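Local coordinates for Tat pathway signal sequence domain protein (Parabacteroides merdae, PDB 4Q9A) that is a putative GDSL-like lipase or acylhydrolase of the SGNH hydrolase clan, probably cleaving ester bonds in lipids or other acylated substrates, at residues A[141-153]-A[162-176]. Residues are numbered along the deposited sequence; the frame is centred on the assembly and turned at random.
Sequences TQIVLCEPFTLRD and WYPMFDEFRKSARKL
Pro148 and Ala173 meet where strand 142-146 of the parallel sheet gives way to the loop at its C-terminal end; the 167-176 part of helix 167-179 runs nearly antiparallel to the strand, the segment axes at 165°, as in the three-layer alpha/beta/alpha fold of SGNH hydrolases. Here packing is close: Pro148 sets CD 3.6 Å from Ala173 CB and leans CB obliquely on Phe166 CZ, while Leu145 turns CD2 to the backbone carbonyl of Ala173 and, more loosely, to Leu176 CB. Further along, Thr150 splits its branches. Its methyl CG2 lies 3.5 Å from Trp162 CZ3; with chi1 at 62°, OG1 is turned to the edge of the Tyr163 ring, in plane, and shares a 2.6 Å hydrogen bond with Tyr163 OH. On the solvent side the extended chain of Arg152 lays its guanidinium flat over one face of Tyr163, planes 9° apart, in a cation-pi stack; Trp162 CB backs the other face. A leucine in place of Tyr163 would probably leave Thr150 OG1 without this partner and the Arg152 guanidinium without its flat support. Buried Glu147, whose OE1 accepts from Gln188 N, offers OE2 to Arg170 in a salt bridge whose hydrogen bond is weak and bent, Arg170 NE to Glu147 OE2 3.3 Å.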
loop_
_atom_site.group_PDB
_atom_site.type_symbol
_atom_site.label_atom_id
_atom_site.label_comp_id
_atom_site.label_asym_id
_atom_site.label_seq_id
_atom_site.Cartn_x
_atom_site.Cartn_y
_atom_site.Cartn_z
ATOM N N THR A 141 -17.157 14.776 -14.902
ATOM C CA THR A 141 -16.549 14.041 -13.804
ATOM C C THR A 141 -17.313 12.733 -13.550
ATOM O O THR A 141 -18.559 12.719 -13.458
ATOM C CB THR A 141 -16.470 14.910 -12.546
ATOM O OG1 THR A 141 -15.642 16.040 -12.856
ATOM C CG2 THR A 141 -15.870 14.162 -11.348
ATOM N N GLN A 142 -16.536 11.646 -13.442
ATOM C CA GLN A 142 -17.003 10.332 -13.096
ATOM C C GLN A 142 -16.932 10.234 -11.578
ATOM O O GLN A 142 -15.849 10.378 -10.999
ATOM C CB GLN A 142 -16.134 9.281 -13.782
ATOM C CG GLN A 142 -16.264 9.251 -15.284
ATOM C CD GLN A 142 -15.375 8.186 -15.872
ATOM O OE1 GLN A 142 -15.656 6.978 -15.798
ATOM N NE2 GLN A 142 -14.289 8.606 -16.486
ATOM N N ILE A 143 -18.096 10.053 -10.923
ATOM C CA ILE A 143 -18.160 9.955 -9.467
ATOM C C ILE A 143 -18.176 8.469 -9.011
ATOM O O ILE A 143 -18.859 7.613 -9.591
ATOM C CB ILE A 143 -19.357 10.748 -8.868
ATOM C CG1 ILE A 143 -19.424 12.175 -9.413
ATOM C CG2 ILE A 143 -19.299 10.752 -7.333
ATOM C CD1 ILE A 143 -20.697 12.921 -9.072
ATOM N N VAL A 144 -17.385 8.207 -7.954
ATOM C CA VAL A 144 -17.244 6.970 -7.207
ATOM C C VAL A 144 -17.756 7.317 -5.824
ATOM O O VAL A 144 -17.069 8.011 -5.077
ATOM C CB VAL A 144 -15.797 6.386 -7.170
ATOM C CG1 VAL A 144 -15.786 5.018 -6.520
ATOM C CG2 VAL A 144 -15.179 6.311 -8.549
ATOM N N LEU A 145 -18.995 6.912 -5.519
ATOM C CA LEU A 145 -19.608 7.125 -4.214
ATOM C C LEU A 145 -19.419 5.855 -3.391
ATOM O O LEU A 145 -19.787 4.773 -3.847
ATOM C CB LEU A 145 -21.085 7.525 -4.346
ATOM C CG LEU A 145 -21.735 8.070 -3.075
ATOM C CD1 LEU A 145 -21.142 9.416 -2.657
ATOM C CD2 LEU A 145 -23.224 8.162 -3.234
ATOM N N CYS A 146 -18.791 5.983 -2.211
ATOM C CA CYS A 146 -18.467 4.872 -1.313
ATOM C C CYS A 146 -19.506 4.709 -0.201
ATOM O O CYS A 146 -20.042 5.705 0.319
ATOM C CB CYS A 146 -17.077 5.070 -0.722
ATOM S SG CYS A 146 -15.749 5.177 -1.947
ATOM N N GLU A 147 -19.753 3.451 0.186
ATOM C CA GLU A 147 -20.701 3.115 1.246
ATOM C C GLU A 147 -20.094 3.423 2.631
ATOM O O GLU A 147 -19.056 2.830 2.973
ATOM C CB GLU A 147 -21.129 1.620 1.163
ATOM C CG GLU A 147 -22.282 1.244 2.081
ATOM C CD GLU A 147 -22.732 -0.204 2.054
ATOM O OE1 GLU A 147 -21.879 -1.099 1.855
ATOM O OE2 GLU A 147 -23.942 -0.446 2.265
ATOM N N PRO A 148 -20.746 4.293 3.458
ATOM C CA PRO A 148 -20.268 4.485 4.848
ATOM C C PRO A 148 -20.454 3.163 5.620
ATOM O O PRO A 148 -21.387 2.410 5.304
ATOM C CB PRO A 148 -21.139 5.622 5.376
ATOM C CG PRO A 148 -22.362 5.583 4.549
ATOM C CD PRO A 148 -22.008 5.021 3.211
ATOM N N PHE A 149 -19.542 2.826 6.555
ATOM C CA PHE A 149 -19.553 1.514 7.212
ATOM C C PHE A 149 -19.122 1.523 8.678
ATOM O O PHE A 149 -18.533 2.494 9.151
ATOM C CB PHE A 149 -18.570 0.579 6.450
ATOM C CG PHE A 149 -17.152 1.128 6.402
ATOM C CD1 PHE A 149 -16.253 0.875 7.433
ATOM C CD2 PHE A 149 -16.745 1.963 5.365
ATOM C CE1 PHE A 149 -14.979 1.452 7.431
ATOM C CE2 PHE A 149 -15.468 2.525 5.356
ATOM C CZ PHE A 149 -14.591 2.263 6.388
ATOM N N THR A 150 -19.299 0.364 9.349
ATOM C CA THR A 150 -18.877 0.086 10.729
ATOM C C THR A 150 -18.608 -1.403 10.951
ATOM O O THR A 150 -19.276 -2.263 10.360
ATOM C CB THR A 150 -19.917 0.521 11.783
ATOM O OG1 THR A 150 -21.129 -0.213 11.570
ATOM C CG2 THR A 150 -20.154 2.033 11.837
ATOM N N LEU A 151 -17.682 -1.693 11.874
ATOM C CA LEU A 151 -17.365 -3.021 12.361
ATOM C C LEU A 151 -17.941 -3.076 13.811
ATOM O O LEU A 151 -17.476 -2.353 14.697
ATOM C CB LEU A 151 -15.857 -3.279 12.249
ATOM C CG LEU A 151 -15.318 -3.459 10.798
ATOM C CD1 LEU A 151 -14.835 -2.113 10.183
ATOM C CD2 LEU A 151 -14.194 -4.486 10.757
ATOM N N ARG A 152 -19.050 -3.831 13.989
ATOM C CA ARG A 152 -19.844 -3.958 15.213
ATOM C C ARG A 152 -19.020 -4.239 16.482
ATOM O O ARG A 152 -19.362 -3.733 17.572
ATOM C CB ARG A 152 -20.904 -5.051 15.049
ATOM C CG ARG A 152 -22.061 -4.649 14.149
ATOM C CD ARG A 152 -23.299 -5.503 14.355
ATOM N NE ARG A 152 -24.405 -5.074 13.491
ATOM C CZ ARG A 152 -25.692 -5.167 13.813
ATOM N NH1 ARG A 152 -26.058 -5.670 14.988
ATOM N NH2 ARG A 152 -26.626 -4.749 12.966
ATOM N N ASP A 153 -17.950 -5.053 16.351
ATOM C CA ASP A 153 -17.097 -5.372 17.495
ATOM C C ASP A 153 -15.879 -4.433 17.588
ATOM O O ASP A 153 -14.841 -4.799 18.146
ATOM C CB ASP A 153 -16.662 -6.847 17.493
ATOM C CG ASP A 153 -16.438 -7.442 18.889
ATOM O OD1 ASP A 153 -16.895 -6.822 19.895
ATOM O OD2 ASP A 153 -15.831 -8.541 18.979
ATOM N N TRP A 162 -26.341 2.431 17.701
ATOM C CA TRP A 162 -26.024 2.555 16.273
ATOM C C TRP A 162 -27.013 1.911 15.318
ATOM O O TRP A 162 -27.327 2.505 14.286
ATOM C CB TRP A 162 -24.647 1.942 15.992
ATOM C CG TRP A 162 -23.516 2.864 16.303
ATOM C CD1 TRP A 162 -23.002 3.151 17.532
ATOM C CD2 TRP A 162 -22.787 3.656 15.366
ATOM N NE1 TRP A 162 -21.990 4.069 17.418
ATOM C CE2 TRP A 162 -21.838 4.400 16.098
ATOM C CE3 TRP A 162 -22.831 3.796 13.966
ATOM C CZ2 TRP A 162 -20.932 5.268 15.479
ATOM C CZ3 TRP A 162 -21.944 4.666 13.355
ATOM C CH2 TRP A 162 -20.999 5.381 14.105
ATOM N N TYR A 163 -27.440 0.680 15.607
ATOM C CA TYR A 163 -28.280 -0.093 14.697
ATOM C C TYR A 163 -29.716 -0.213 15.213
ATOM O O TYR A 163 -29.918 -0.304 16.431
ATOM C CB TYR A 163 -27.650 -1.479 14.453
ATOM C CG TYR A 163 -26.143 -1.411 14.293
ATOM C CD1 TYR A 163 -25.566 -0.999 13.092
ATOM C CD2 TYR A 163 -25.295 -1.674 15.366
ATOM C CE1 TYR A 163 -24.181 -0.880 12.956
ATOM C CE2 TYR A 163 -23.907 -1.566 15.239
ATOM C CZ TYR A 163 -23.355 -1.169 14.031
ATOM O OH TYR A 163 -21.987 -1.081 13.907
ATOM N N PRO A 164 -30.736 -0.153 14.314
ATOM C CA PRO A 164 -30.662 -0.083 12.835
ATOM C C PRO A 164 -30.533 1.317 12.228
ATOM O O PRO A 164 -30.465 1.435 11.004
ATOM C CB PRO A 164 -32.002 -0.697 12.412
ATOM C CG PRO A 164 -32.954 -0.295 13.506
ATOM C CD PRO A 164 -32.134 -0.282 14.776
HETATM N N MSE A 165 -30.519 2.364 13.067
HETATM C CA MSE A 165 -30.450 3.778 12.670
HETATM C C MSE A 165 -29.448 4.045 11.558
HETATM O O MSE A 165 -29.805 4.648 10.541
HETATM C CB MSE A 165 -30.064 4.657 13.869
HETATM C CG MSE A 165 -31.157 4.827 14.908
HETATM SE SE MSE A 165 -31.390 3.243 15.987
HETATM C CE MSE A 165 -29.784 3.294 17.102
ATOM N N PHE A 166 -28.194 3.598 11.757
ATOM C CA PHE A 166 -27.111 3.855 10.819
ATOM C C PHE A 166 -27.334 3.180 9.451
ATOM O O PHE A 166 -26.903 3.744 8.437
ATOM C CB PHE A 166 -25.738 3.475 11.402
ATOM C CG PHE A 166 -24.573 3.915 10.538
ATOM C CD1 PHE A 166 -24.255 5.267 10.403
ATOM C CD2 PHE A 166 -23.813 2.978 9.830
ATOM C CE1 PHE A 166 -23.187 5.672 9.596
ATOM C CE2 PHE A 166 -22.743 3.384 9.023
ATOM C CZ PHE A 166 -22.438 4.728 8.912
ATOM N N ASP A 167 -28.053 2.029 9.403
ATOM C CA ASP A 167 -28.347 1.309 8.153
ATOM C C ASP A 167 -29.083 2.207 7.136
ATOM O O ASP A 167 -28.944 2.003 5.930
ATOM C CB ASP A 167 -29.158 0.036 8.421
ATOM C CG ASP A 167 -28.591 -0.890 9.493
ATOM O OD1 ASP A 167 -27.354 -0.826 9.750
ATOM O OD2 ASP A 167 -29.379 -1.707 10.059
ATOM N N GLU A 168 -29.813 3.230 7.635
ATOM C CA GLU A 168 -30.558 4.211 6.840
ATOM C C GLU A 168 -29.612 5.125 6.082
ATOM O O GLU A 168 -29.950 5.577 4.985
ATOM C CB GLU A 168 -31.507 5.022 7.732
ATOM C CG GLU A 168 -32.704 4.205 8.205
ATOM C CD GLU A 168 -33.491 3.480 7.122
ATOM O OE1 GLU A 168 -33.888 4.135 6.132
ATOM O OE2 GLU A 168 -33.695 2.251 7.253
ATOM N N PHE A 169 -28.416 5.364 6.659
ATOM C CA PHE A 169 -27.346 6.168 6.072
ATOM C C PHE A 169 -26.721 5.420 4.895
ATOM O O PHE A 169 -26.460 6.023 3.856
ATOM C CB PHE A 169 -26.293 6.533 7.129
ATOM C CG PHE A 169 -26.695 7.694 8.018
ATOM C CD1 PHE A 169 -27.653 7.534 9.011
ATOM C CD2 PHE A 169 -26.115 8.946 7.857
ATOM C CE1 PHE A 169 -28.044 8.610 9.810
ATOM C CE2 PHE A 169 -26.496 10.020 8.669
ATOM C CZ PHE A 169 -27.456 9.842 9.643
ATOM N N ARG A 170 -26.543 4.097 5.033
ATOM C CA ARG A 170 -26.012 3.236 3.967
ATOM C C ARG A 170 -27.039 3.133 2.808
ATOM O O ARG A 170 -26.642 3.123 1.634
ATOM C CB ARG A 170 -25.665 1.853 4.530
ATOM C CG ARG A 170 -24.561 1.858 5.602
ATOM C CD ARG A 170 -24.468 0.549 6.386
ATOM N NE ARG A 170 -24.621 -0.634 5.534
ATOM C CZ ARG A 170 -25.594 -1.533 5.666
ATOM N NH1 ARG A 170 -26.492 -1.414 6.639
ATOM N NH2 ARG A 170 -25.669 -2.567 4.836
ATOM N N LYS A 171 -28.361 3.091 3.155
ATOM C CA LYS A 171 -29.491 3.056 2.216
ATOM C C LYS A 171 -29.480 4.300 1.340
ATOM O O LYS A 171 -29.729 4.203 0.137
ATOM C CB LYS A 171 -30.832 2.992 2.979
ATOM C CG LYS A 171 -31.397 1.602 3.250
ATOM C CD LYS A 171 -32.726 1.705 4.030
ATOM C CE LYS A 171 -33.384 0.382 4.379
ATOM N NZ LYS A 171 -32.570 -0.445 5.314
ATOM N N SER A 172 -29.212 5.469 1.966
ATOM C CA SER A 172 -29.198 6.768 1.319
ATOM C C SER A 172 -28.029 6.871 0.365
ATOM O O SER A 172 -28.225 7.258 -0.795
ATOM C CB SER A 172 -29.159 7.888 2.354
ATOM O OG SER A 172 -30.309 7.838 3.179
ATOM N N ALA A 173 -26.834 6.481 0.817
ATOM C CA ALA A 173 -25.645 6.517 -0.038
ATOM C C ALA A 173 -25.896 5.709 -1.316
ATOM O O ALA A 173 -25.631 6.223 -2.410
ATOM C CB ALA A 173 -24.433 5.982 0.706
ATOM N N ARG A 174 -26.517 4.500 -1.179
ATOM C CA ARG A 174 -26.830 3.647 -2.322
ATOM C C ARG A 174 -27.881 4.288 -3.221
ATOM O O ARG A 174 -27.688 4.302 -4.440
ATOM C CB ARG A 174 -27.288 2.254 -1.880
ATOM C CG ARG A 174 -27.452 1.286 -3.054
ATOM C CD ARG A 174 -27.915 -0.094 -2.629
ATOM N NE ARG A 174 -26.893 -0.820 -1.868
ATOM C CZ ARG A 174 -25.875 -1.487 -2.408
ATOM N NH1 ARG A 174 -25.715 -1.518 -3.728
ATOM N NH2 ARG A 174 -24.997 -2.115 -1.630
ATOM N N LYS A 175 -28.984 4.808 -2.628
ATOM C CA LYS A 175 -30.109 5.450 -3.334
ATOM C C LYS A 175 -29.608 6.597 -4.226
ATOM O O LYS A 175 -30.075 6.752 -5.363
ATOM C CB LYS A 175 -31.134 5.977 -2.308
ATOM C CG LYS A 175 -32.380 6.652 -2.880
ATOM C CD LYS A 175 -33.226 7.256 -1.749
ATOM C CE LYS A 175 -34.463 7.983 -2.221
ATOM N NZ LYS A 175 -35.208 8.588 -1.082
ATOM N N LEU A 176 -28.627 7.360 -3.708
ATOM C CA LEU A 176 -28.079 8.499 -4.402
ATOM C C LEU A 176 -27.121 8.070 -5.495
ATOM O O LEU A 176 -27.089 8.716 -6.546
ATOM C CB LEU A 176 -27.432 9.462 -3.413
ATOM C CG LEU A 176 -28.445 10.213 -2.539
ATOM C CD1 LEU A 176 -27.789 10.783 -1.318
ATOM C CD2 LEU A 176 -29.216 11.301 -3.344
#